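Isatin hydrolase (Ralstonia solanacearum, PDB 5NMP) is a manganese-binding hydrolase of the cyclase family that opens the five-membered ring of isatin to give isatinate. Local coordinates at residues W184-R189 with T217-A222; N200-Q205 with L211-H216. All coordinates share one frame; numbering follows the deposited sequence.

Interaction 1 of 2, residues W184-R189 with T217-A222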
# COMPACT_ATOMS: atom_id res chain seq x y z
N TRP A 184 -9.20 27.56 -5.65
CA TRP A 184 -9.32 27.40 -7.10
C TRP A 184 -9.24 25.94 -7.52
O TRP A 184 -10.05 25.47 -8.32
CB TRP A 184 -8.23 28.22 -7.81
CG TRP A 184 -8.34 28.25 -9.30
CD1 TRP A 184 -9.16 29.04 -10.04
CD2 TRP A 184 -7.58 27.47 -10.24
NE1 TRP A 184 -8.98 28.80 -11.38
CE2 TRP A 184 -8.01 27.84 -11.53
CE3 TRP A 184 -6.59 26.50 -10.11
CZ2 TRP A 184 -7.48 27.27 -12.68
CZ3 TRP A 184 -6.06 25.93 -11.26
CH2 TRP A 184 -6.51 26.32 -12.53
N LEU A 185 -8.27 25.21 -6.97
CA LEU A 185 -8.11 23.79 -7.26
C LEU A 185 -9.34 22.98 -6.90
O LEU A 185 -9.73 22.06 -7.63
CB LEU A 185 -6.89 23.23 -6.53
CG LEU A 185 -5.52 23.60 -7.11
CD1 LEU A 185 -4.41 22.95 -6.31
CD2 LEU A 185 -5.43 23.20 -8.57
N ILE A 186 -9.97 23.31 -5.77
CA ILE A 186 -11.15 22.59 -5.33
C ILE A 186 -12.39 23.02 -6.09
O ILE A 186 -13.10 22.18 -6.65
CB ILE A 186 -11.39 22.79 -3.82
CG1 ILE A 186 -10.23 22.20 -3.02
CG2 ILE A 186 -12.70 22.15 -3.40
CD1 ILE A 186 -10.32 22.49 -1.53
N GLY A 187 -12.64 24.32 -6.13
CA GLY A 187 -13.87 24.86 -6.68
C GLY A 187 -13.95 24.97 -8.19
O GLY A 187 -15.02 24.80 -8.77
N GLU A 188 -12.83 25.27 -8.84
CA GLU A 188 -12.83 25.48 -10.29
C GLU A 188 -12.30 24.28 -11.07
O GLU A 188 -12.49 24.20 -12.29
CB GLU A 188 -12.03 26.73 -10.64
CG GLU A 188 -12.69 28.03 -10.20
CD GLU A 188 -14.01 28.27 -10.89
OE1 GLU A 188 -14.06 28.22 -12.13
OE2 GLU A 188 -15.02 28.51 -10.18
N ARG A 189 -11.63 23.35 -10.39
CA ARG A 189 -11.01 22.22 -11.08
C ARG A 189 -11.39 20.86 -10.50
O ARG A 189 -11.15 19.83 -11.14
CB ARG A 189 -9.49 22.39 -11.07
CG ARG A 189 -9.00 23.51 -11.96
CD ARG A 189 -9.41 23.28 -13.40
NE ARG A 189 -8.91 24.32 -14.30
CZ ARG A 189 -9.62 25.38 -14.69
NH1 ARG A 189 -10.86 25.54 -14.27
NH2 ARG A 189 -9.08 26.27 -15.51
N THR A 217 -7.21 22.52 5.86
CA THR A 217 -8.55 22.95 6.24
C THR A 217 -9.57 22.76 5.13
O THR A 217 -10.66 22.22 5.35
CB THR A 217 -8.58 24.43 6.67
OG1 THR A 217 -7.66 24.63 7.76
CG2 THR A 217 -9.97 24.83 7.11
N LEU A 218 -9.23 23.21 3.92
CA LEU A 218 -10.20 23.24 2.83
C LEU A 218 -10.28 21.93 2.06
O LEU A 218 -11.37 21.52 1.66
CB LEU A 218 -9.87 24.40 1.88
CG LEU A 218 -9.90 25.80 2.50
CD1 LEU A 218 -9.55 26.88 1.48
CD2 LEU A 218 -11.24 26.10 3.17
N MET A 219 -9.15 21.25 1.86
CA MET A 219 -9.16 19.98 1.13
C MET A 219 -9.89 18.91 1.93
O MET A 219 -10.79 18.26 1.42
CB MET A 219 -7.75 19.52 0.80
CG MET A 219 -7.01 20.43 -0.17
SD MET A 219 -7.49 20.21 -1.89
CE MET A 219 -6.99 18.52 -2.12
N HIS A 220 -9.49 18.73 3.19
CA HIS A 220 -10.17 17.77 4.05
C HIS A 220 -11.60 18.22 4.33
O HIS A 220 -12.49 17.40 4.51
CB HIS A 220 -9.39 17.57 5.35
CG HIS A 220 -8.00 17.04 5.15
ND1 HIS A 220 -7.68 16.18 4.12
CD2 HIS A 220 -6.85 17.26 5.83
CE1 HIS A 220 -6.39 15.89 4.18
NE2 HIS A 220 -5.87 16.53 5.21
N GLY A 221 -11.80 19.54 4.35
CA GLY A 221 -13.12 20.11 4.55
C GLY A 221 -14.03 19.86 3.37
O GLY A 221 -15.25 19.97 3.48
N ALA A 222 -13.44 19.54 2.23
CA ALA A 222 -14.20 19.23 1.02
C ALA A 222 -14.08 17.75 0.69
O ALA A 222 -14.24 17.35 -0.47
CB ALA A 222 -13.74 20.09 -0.14
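Ile-186 is the bump of this contact, and Leu-218, Met-219 and Ala-222 form the hollow that receives it. The longer branch of the isoleucine lies against Leu-218 and Met-219; CG2 alone turns to Ala-222. At the tip, Ile-186 CD1 reaches the second helix's backbone, 3.5 Å from Leu-218 O, and lies 3.9 Å from Leu-218 CB. Behind it Ile-186 CG1 rests 3.6 Å from Met-219 SD, while Ile-186 CG2 meets the third wall, 4.0 Å from Ala-222 CB. With CG1 anti to the carbonyl carbon (chi1 -64°) and the chain extended beyond it, the longer branch can enter the hollow. The methionine bends at chi2 and chi3, which brings its sulfur slantwise across CG1 and CD1 of Ile-186. Two helices of an alpha/beta fold, 179-187 and 214-221, are thus joined without hydrogen bonds, through apolar side chains and one methyl against a backbone carbonyl, and both also send side chains onto Phe-194 of strand 193-195, Leu-185 from the first and Met-219 from the second. Arg-224 touches both Ile-186 and Met-219. Further along the chain, Arg-189 CG lies over one face of Trp-184, toward the rim, and the guanidinium puts a face over Trp-184 CZ2.

Interaction 2 of 2, residues N200-Q205 with L211-H216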
# COMPACT_ATOMS: atom_id res chain seq x y z
N ASN A 200 4.73 18.57 5.01
CA ASN A 200 3.47 19.28 5.17
C ASN A 200 2.91 19.70 3.81
O ASN A 200 3.64 20.21 2.97
CB ASN A 200 3.67 20.50 6.07
CG ASN A 200 2.35 21.10 6.57
OD1 ASN A 200 1.28 20.81 6.03
ND2 ASN A 200 2.44 21.94 7.59
N THR A 201 1.61 19.49 3.58
CA THR A 201 1.00 19.91 2.32
C THR A 201 0.87 21.42 2.28
O THR A 201 0.83 22.02 1.21
CB THR A 201 -0.40 19.29 2.10
OG1 THR A 201 -1.25 19.61 3.21
CG2 THR A 201 -0.30 17.78 1.95
N ASP A 202 0.79 22.03 3.46
CA ASP A 202 0.71 23.48 3.56
C ASP A 202 2.09 24.10 3.67
O ASP A 202 3.05 23.45 4.07
CB ASP A 202 -0.12 23.88 4.78
CG ASP A 202 -1.60 23.82 4.51
OD1 ASP A 202 -2.11 24.73 3.83
OD2 ASP A 202 -2.25 22.85 4.97
N ALA A 203 2.18 25.38 3.29
CA ALA A 203 3.39 26.15 3.52
C ALA A 203 3.61 26.28 5.02
O ALA A 203 2.66 26.51 5.77
CB ALA A 203 3.30 27.51 2.86
N GLY A 204 4.85 26.11 5.45
CA GLY A 204 5.18 26.12 6.86
C GLY A 204 4.71 27.37 7.59
O GLY A 204 4.27 27.29 8.74
N GLN A 205 4.79 28.51 6.92
CA GLN A 205 4.47 29.78 7.54
C GLN A 205 2.97 30.10 7.51
O GLN A 205 2.55 31.15 7.99
CB GLN A 205 5.26 30.91 6.87
CG GLN A 205 6.74 30.85 7.15
CD GLN A 205 7.06 31.05 8.62
OE1 GLN A 205 6.96 32.15 9.15
NE2 GLN A 205 7.44 29.97 9.29
N LEU A 211 -6.60 32.33 7.68
CA LEU A 211 -7.10 30.96 7.74
C LEU A 211 -5.90 30.02 7.75
O LEU A 211 -5.31 29.73 6.71
CB LEU A 211 -8.03 30.66 6.56
CG LEU A 211 -8.88 29.40 6.66
CD1 LEU A 211 -10.29 29.66 6.17
CD2 LEU A 211 -8.25 28.26 5.89
N ALA A 212 -5.54 29.55 8.94
CA ALA A 212 -4.33 28.76 9.14
C ALA A 212 -4.38 27.41 8.42
O ALA A 212 -5.40 26.72 8.46
CB ALA A 212 -4.09 28.54 10.62
N TYR A 213 -3.27 27.06 7.76
CA TYR A 213 -3.15 25.81 7.02
C TYR A 213 -4.32 25.59 6.07
O TYR A 213 -5.09 24.65 6.24
CB TYR A 213 -3.03 24.63 7.98
CG TYR A 213 -1.74 24.59 8.75
CD1 TYR A 213 -0.55 25.02 8.18
CD2 TYR A 213 -1.70 24.12 10.06
CE1 TYR A 213 0.64 24.98 8.88
CE2 TYR A 213 -0.52 24.09 10.77
CZ TYR A 213 0.65 24.51 10.18
OH TYR A 213 1.83 24.48 10.88
N PRO A 214 -4.44 26.46 5.05
CA PRO A 214 -5.61 26.42 4.16
C PRO A 214 -5.77 25.10 3.40
O PRO A 214 -6.90 24.69 3.14
CB PRO A 214 -5.34 27.57 3.18
CG PRO A 214 -3.86 27.79 3.24
CD PRO A 214 -3.47 27.49 4.65
N CYS A 215 -4.67 24.45 3.06
CA CYS A 215 -4.75 23.21 2.29
C CYS A 215 -5.38 22.10 3.12
O CYS A 215 -6.32 21.45 2.68
CB CYS A 215 -3.37 22.78 1.78
SG CYS A 215 -3.41 21.48 0.53
N HIS A 216 -4.87 21.90 4.33
CA HIS A 216 -5.47 20.94 5.26
C HIS A 216 -6.94 21.26 5.54
O HIS A 216 -7.80 20.39 5.45
CB HIS A 216 -4.70 20.91 6.58
CG HIS A 216 -3.51 19.99 6.57
ND1 HIS A 216 -2.26 20.40 6.18
CD2 HIS A 216 -3.40 18.68 6.89
CE1 HIS A 216 -1.42 19.39 6.27
NE2 HIS A 216 -2.08 18.33 6.70
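Asp-202 and Cys-215 bring the backbones closest, CA to CA 5.6 Å, where the irregular segment 200-205 runs up to the first turn of helix 214-221, with Tyr-213 at the N-cap position. The carboxylate of Asp-202 faces that turn. Asp-202 OD1 takes the backbone N of Cys-215 on its syn lone pair at 2.7 Å. Asp-202 OD2 accepts twice: its syn lone pair receives the backbone N of His-216 at 2.9 Å. Its anti lone pair binds the ring, Asp-202 OD2 to His-216 ND1 2.7 Å, with carboxylate and imidazole nearly coplanar, 28° apart. Asn-200 OD1 lies at the same ring's edge, 3.1 Å from His-216 CE1, and also accepts from Asp-202 N, closing an Asx turn. The Asn-200 and Tyr-213 side chains cross at about a right angle, with Asn-200 ND2 3.8 Å from Tyr-213 CE1. Tyr-213 CD1 is 3.6 Å from Asp-202 CB. Three bonds therefore grip one buried carboxylate, and the third fixes the histidine's rotation. His-216 NE2 hydrogen-bonds to a succinic acid, probably from the crystallisation liquor, that may mark the pocket; with the His-216 side chain about 5 Å from the manganese ion, this is consistent with Asp-202 orienting His-216 there.

Overall arrangement
Followed from the N terminus, the chain passes the manganese ligands His-76, His-80 and Asp-82 long before it enters helix 179-187, the first partner of interaction 1. It then forms strand 193-195 and the loop 200-205, passes through five further residues and starts helix 214-221, where interaction 2 closes the short inner loop. The same helix continues into 217-222 and closes the outer loop, so interaction 2 is nested within interaction 1. Their centres lie 13 Å apart. Helix 214-221 is the shared element: it links the parallel strands 193-195 and 225-228 in a beta-alpha-beta unit, its beginning tied to the loop near the metal site and its end to the neighbouring helix.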